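Local structure of bubble protein (Penicillium brevicompactum, 1UOY) at residues D24-G29 with T33-C38; S52-K55 with G61-C64. The protein may act as a toxin and may recognise a target molecule, or part of one, that carries a negatively charged surface. One frame throughout, in Å; residues are numbered along the deposited sequence.

Contact 1. Residues D24-G29 with T33-C38; sequences DRHFCG and TGVVEC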
loop_
_atom_site.group_PDB
_atom_site.type_symbol
_atom_site.label_atom_id
_atom_site.label_comp_id
_atom_site.label_asym_id
_atom_site.label_seq_id
_atom_site.Cartn_x
_atom_site.Cartn_y
_atom_site.Cartn_z
ATOM N N ASP A 24 -4.414 -9.201 5.516
ATOM C CA ASP A 24 -3.284 -8.447 6.004
ATOM C C ASP A 24 -2.213 -8.221 4.980
ATOM O O ASP A 24 -1.076 -7.968 5.332
ATOM C CB ASP A 24 -2.715 -9.097 7.270
ATOM C CG ASP A 24 -2.202 -10.507 7.064
ATOM O OD1 ASP A 24 -1.985 -10.961 5.918
ATOM O OD2 ASP A 24 -1.965 -11.180 8.105
ATOM N N ARG A 25 -2.587 -8.264 3.698
ATOM C CA ARG A 25 -1.580 -7.974 2.654
ATOM C C ARG A 25 -0.995 -6.585 2.859
ATOM O O ARG A 25 -1.696 -5.611 3.199
ATOM C CB ARG A 25 -2.241 -7.978 1.270
ATOM C CG ARG A 25 -2.560 -9.364 0.724
ATOM C CD ARG A 25 -3.212 -9.161 -0.636
ATOM N NE ARG A 25 -3.695 -10.363 -1.342
ATOM C CZ ARG A 25 -4.875 -10.928 -1.126
ATOM N NH1 ARG A 25 -5.682 -10.550 -0.143
ATOM N NH2 ARG A 25 -5.378 -11.758 -2.057
ATOM N N HIS A 26 0.302 -6.489 2.575
ATOM C CA HIS A 26 1.000 -5.206 2.650
ATOM C C HIS A 26 1.365 -4.742 1.260
ATOM O O HIS A 26 1.937 -5.482 0.458
ATOM C CB HIS A 26 2.270 -5.391 3.474
ATOM C CG HIS A 26 1.998 -5.414 4.923
ATOM N ND1 HIS A 26 3.006 -5.483 5.856
ATOM C CD2 HIS A 26 0.838 -5.343 5.603
ATOM C CE1 HIS A 26 2.464 -5.454 7.065
ATOM N NE2 HIS A 26 1.153 -5.377 6.936
ATOM N N PHE A 27 0.988 -3.504 0.985
ATOM C CA PHE A 27 1.280 -2.830 -0.280
ATOM C C PHE A 27 2.067 -1.554 -0.014
ATOM O O PHE A 27 2.283 -1.202 1.147
ATOM C CB PHE A 27 -0.029 -2.485 -1.028
ATOM C CG PHE A 27 -0.702 -3.704 -1.621
ATOM C CD1 PHE A 27 -0.308 -4.181 -2.863
ATOM C CD2 PHE A 27 -1.692 -4.366 -0.939
ATOM C CE1 PHE A 27 -0.933 -5.321 -3.421
ATOM C CE2 PHE A 27 -2.323 -5.506 -1.477
ATOM C CZ PHE A 27 -1.952 -5.981 -2.709
ATOM N N CYS A 28 2.534 -0.897 -1.073
ATOM C CA CYS A 28 3.235 0.368 -0.931
ATOM C C CYS A 28 2.296 1.509 -1.211
ATOM O O CYS A 28 1.417 1.386 -2.075
ATOM C CB CYS A 28 4.355 0.459 -1.943
ATOM S SG CYS A 28 5.682 -0.723 -1.642
ATOM N N GLY A 29 2.460 2.634 -0.494
ATOM C CA GLY A 29 1.692 3.823 -0.827
ATOM C C GLY A 29 2.200 4.382 -2.149
ATOM O O GLY A 29 3.207 3.939 -2.719
ATOM N N THR A 33 6.730 5.964 0.382
ATOM C CA THR A 33 7.303 6.297 1.690
ATOM C C THR A 33 6.672 5.539 2.830
ATOM O O THR A 33 7.086 5.703 3.971
ATOM C CB THR A 33 7.246 7.814 2.057
ATOM O OG1 THR A 33 5.873 8.213 2.197
ATOM C CG2 THR A 33 7.957 8.659 0.990
ATOM N N GLY A 34 5.717 4.652 2.506
ATOM C CA GLY A 34 5.107 3.867 3.544
ATOM C C GLY A 34 4.534 2.561 3.027
ATOM O O GLY A 34 4.239 2.421 1.860
ATOM N N VAL A 35 4.447 1.624 3.944
ATOM C CA VAL A 35 3.809 0.338 3.729
ATOM C C VAL A 35 2.401 0.474 4.246
ATOM O O VAL A 35 2.192 0.980 5.386
ATOM C CB VAL A 35 4.495 -0.734 4.523
ATOM C CG1 VAL A 35 3.764 -2.085 4.317
ATOM C CG2 VAL A 35 5.952 -0.852 4.042
ATOM N N VAL A 36 1.386 0.042 3.471
ATOM C CA VAL A 36 -0.011 0.139 3.921
ATOM C C VAL A 36 -0.683 -1.239 4.002
ATOM O O VAL A 36 -0.329 -2.178 3.263
ATOM C CB VAL A 36 -0.838 1.063 2.976
ATOM C CG1 VAL A 36 -0.291 2.530 3.051
ATOM C CG2 VAL A 36 -0.712 0.628 1.491
ATOM N N GLU A 37 -1.710 -1.309 4.855
ATOM C CA GLU A 37 -2.462 -2.546 5.084
ATOM C C GLU A 37 -3.915 -2.122 5.154
ATOM O O GLU A 37 -4.227 -1.041 5.644
ATOM C CB GLU A 37 -2.020 -3.179 6.437
ATOM C CG GLU A 37 -2.707 -4.538 6.708
ATOM C CD GLU A 37 -2.287 -5.126 8.014
ATOM O OE1 GLU A 37 -1.148 -4.908 8.471
ATOM O OE2 GLU A 37 -3.112 -5.834 8.615
ATOM N N CYS A 38 -4.830 -2.989 4.723
ATOM C CA CYS A 38 -6.243 -2.667 4.790
ATOM C C CYS A 38 -6.763 -2.877 6.201
ATOM O O CYS A 38 -6.840 -4.011 6.669
ATOM C CB CYS A 38 -6.968 -3.542 3.774
ATOM S SG CYS A 38 -8.741 -3.095 3.686
HETATM O O HOH W 1 -4.389 -5.478 3.458
#

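Contact 2. Residues S52-K55 with G61-C64; sequences SSCK and GATC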
loop_
_atom_site.group_PDB
_atom_site.type_symbol
_atom_site.label_atom_id
_atom_site.label_comp_id
_atom_site.label_asym_id
_atom_site.label_seq_id
_atom_site.Cartn_x
_atom_site.Cartn_y
_atom_site.Cartn_z
ATOM N N SER A 52 11.390 7.189 -0.016
ATOM C CA SER A 52 10.520 6.504 -0.988
ATOM C C SER A 52 11.022 5.124 -1.365
ATOM O O SER A 52 11.156 4.843 -2.538
ATOM C CB SER A 52 10.404 7.381 -2.245
ATOM O OG SER A 52 11.700 7.775 -2.702
ATOM N N SER A 53 11.291 4.284 -0.368
ATOM C CA SER A 53 11.923 3.006 -0.625
ATOM C C SER A 53 11.066 1.767 -0.685
ATOM O O SER A 53 11.581 0.670 -0.967
ATOM C CB SER A 53 13.008 2.779 0.434
ATOM O OG SER A 53 12.379 2.534 1.695
ATOM N N CYS A 54 9.773 1.896 -0.414
ATOM C CA CYS A 54 8.922 0.686 -0.362
ATOM C C CYS A 54 8.886 -0.091 -1.673
ATOM O O CYS A 54 8.882 0.515 -2.748
ATOM C CB CYS A 54 7.503 1.118 0.024
ATOM S SG CYS A 54 6.306 -0.248 0.243
ATOM N N LYS A 55 8.874 -1.426 -1.570
ATOM C CA LYS A 55 8.677 -2.267 -2.773
ATOM C C LYS A 55 7.881 -3.504 -2.365
ATOM O O LYS A 55 8.009 -4.007 -1.242
ATOM C CB LYS A 55 9.983 -2.721 -3.454
ATOM C CG LYS A 55 10.888 -3.573 -2.572
ATOM C CD LYS A 55 11.729 -2.619 -1.666
ATOM C CE LYS A 55 12.944 -3.281 -1.050
ATOM N NZ LYS A 55 13.633 -2.330 -0.147
ATOM N N GLY A 61 3.223 -8.377 0.150
ATOM C CA GLY A 61 4.633 -8.586 0.471
ATOM C C GLY A 61 5.476 -7.318 0.524
ATOM O O GLY A 61 6.710 -7.401 0.520
ATOM N N ALA A 62 4.839 -6.151 0.549
ATOM C CA ALA A 62 5.644 -4.923 0.590
ATOM C C ALA A 62 6.482 -4.765 1.871
ATOM O O ALA A 62 6.056 -5.115 2.971
ATOM C CB ALA A 62 4.741 -3.703 0.439
ATOM N N THR A 63 7.656 -4.210 1.658
ATOM C CA THR A 63 8.570 -3.868 2.762
ATOM C C THR A 63 9.222 -2.538 2.409
ATOM O O THR A 63 9.228 -2.096 1.258
ATOM C CB THR A 63 9.726 -4.869 2.979
ATOM O OG1 THR A 63 10.580 -4.839 1.854
ATOM C CG2 THR A 63 9.220 -6.282 3.188
ATOM N N CYS A 64 9.769 -1.878 3.412
ATOM C CA CYS A 64 10.521 -0.669 3.158
ATOM C C CYS A 64 11.869 -1.013 2.496
ATOM O O CYS A 64 12.619 -0.111 2.122
ATOM C CB CYS A 64 10.746 0.093 4.464
ATOM S SG CYS A 64 9.230 0.919 5.077
ATOM O OXT CYS A 64 12.187 -2.219 2.330
HETATM O O HOH W 2 9.200 -6.782 -0.283
#

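Contact 1. Residues D24-G29 with T33-C38
H26 and E37, on adjacent strands, join through their side chains. NE2 of H26 donates to OE1 of E37 at 2.8 Å. The acceptor lies almost in the imidazole plane, but the ring N-H meets OE1 from above the carboxylate plane, which is turned 38° from the ring. E37 reaches this point as an extended chain, with CG anti to the backbone N (chi1 -176°). The other oxygen, OE2, packs near CB of D24 and has a long, weak ion pair with K39. F27 N gives its hydrogen to V36 O at 2.9 Å, and V36 N returns one to F27 O at 2.8 Å. This hydrogen-bonded pair sits in an antiparallel beta hairpin of strands 26-28 and 34-39, the latter central in a three-stranded sheet. The backbones of H26 and V35 also bond outward, to A62 and V46. Nearer the turn, G29 N donates to G34 O at 3.0 Å. At the C38 end a water bridges the two backbones: it donates to R25 O at 2.7 Å and accepts from C38 N at 2.8 Å. On the H26 face of the sheet, CG1 of V35 lies 3.7 Å from CB of H26. F27 and V36 share the other face, where the phenyl ring of F27 meets the ring of W43 at a steep angle and makes a cation-pi contact with R12.

Contact 2. Residues S52-K55 with G61-C64
The end of the K55 side chain comes up obliquely beside the C-terminal carboxylate of C64, at OXT. Its NZ donates a hydrogen bond to OXT of C64 at 2.9 Å, an ammonium group against the carboxylate of the chain end. The chain folds to get there: chi1 puts CG between the backbone N and carbonyl carbon (61°), and a bend at chi2 (-83°) carries CD past T63 O and brings CE and NZ to OXT of C64. The other carboxylate oxygen is held by S53. OG of S53 donates to O of C64 at 2.7 Å, in the carboxylate plane and on a lone pair. Behind these polar ends the backbones of K55 and T63 make an antiparallel hydrogen-bonded pair in the small two-stranded sheet of strands 55-57 and 60-63. K55 N donates to T63 O, and T63 N donates to K55 O, both at 2.9 Å. A water gives hydrogens to K55 O and to G61 O, the latter at 2.7 Å, and accepts from OG1 of T63. On the inner side, SG of C54 touches CB of A62 at 3.8 Å and continues into the disulfide with C28. C64 is likewise tied to C49 by a disulfide. The last residue is thus gripped at both carboxylate oxygens as well as through its sulfur. The lysine charge and the serine hydroxyl would probably stabilise the negative charge of the chain end.

Overall arrangement
From the N terminus the chain first reaches contact 1, where 24-29 and 33-38 close a beta hairpin with three residues between them. It then runs through strand 42-48, the other edge of the three-stranded sheet, and enters contact 2. There 52-55 and 61-64 close a second short loop of five residues at the C terminus. The two loops follow in series; neither encloses the other. Their centres are 8 Å apart, and they are bound together directly. The disulfide C28-C54 links 24-29 to 52-55, and a probable hydrogen bond from A62 N to H26 O adds a tie from 61-64. The small C-terminal sheet is thereby fastened to the three-stranded one.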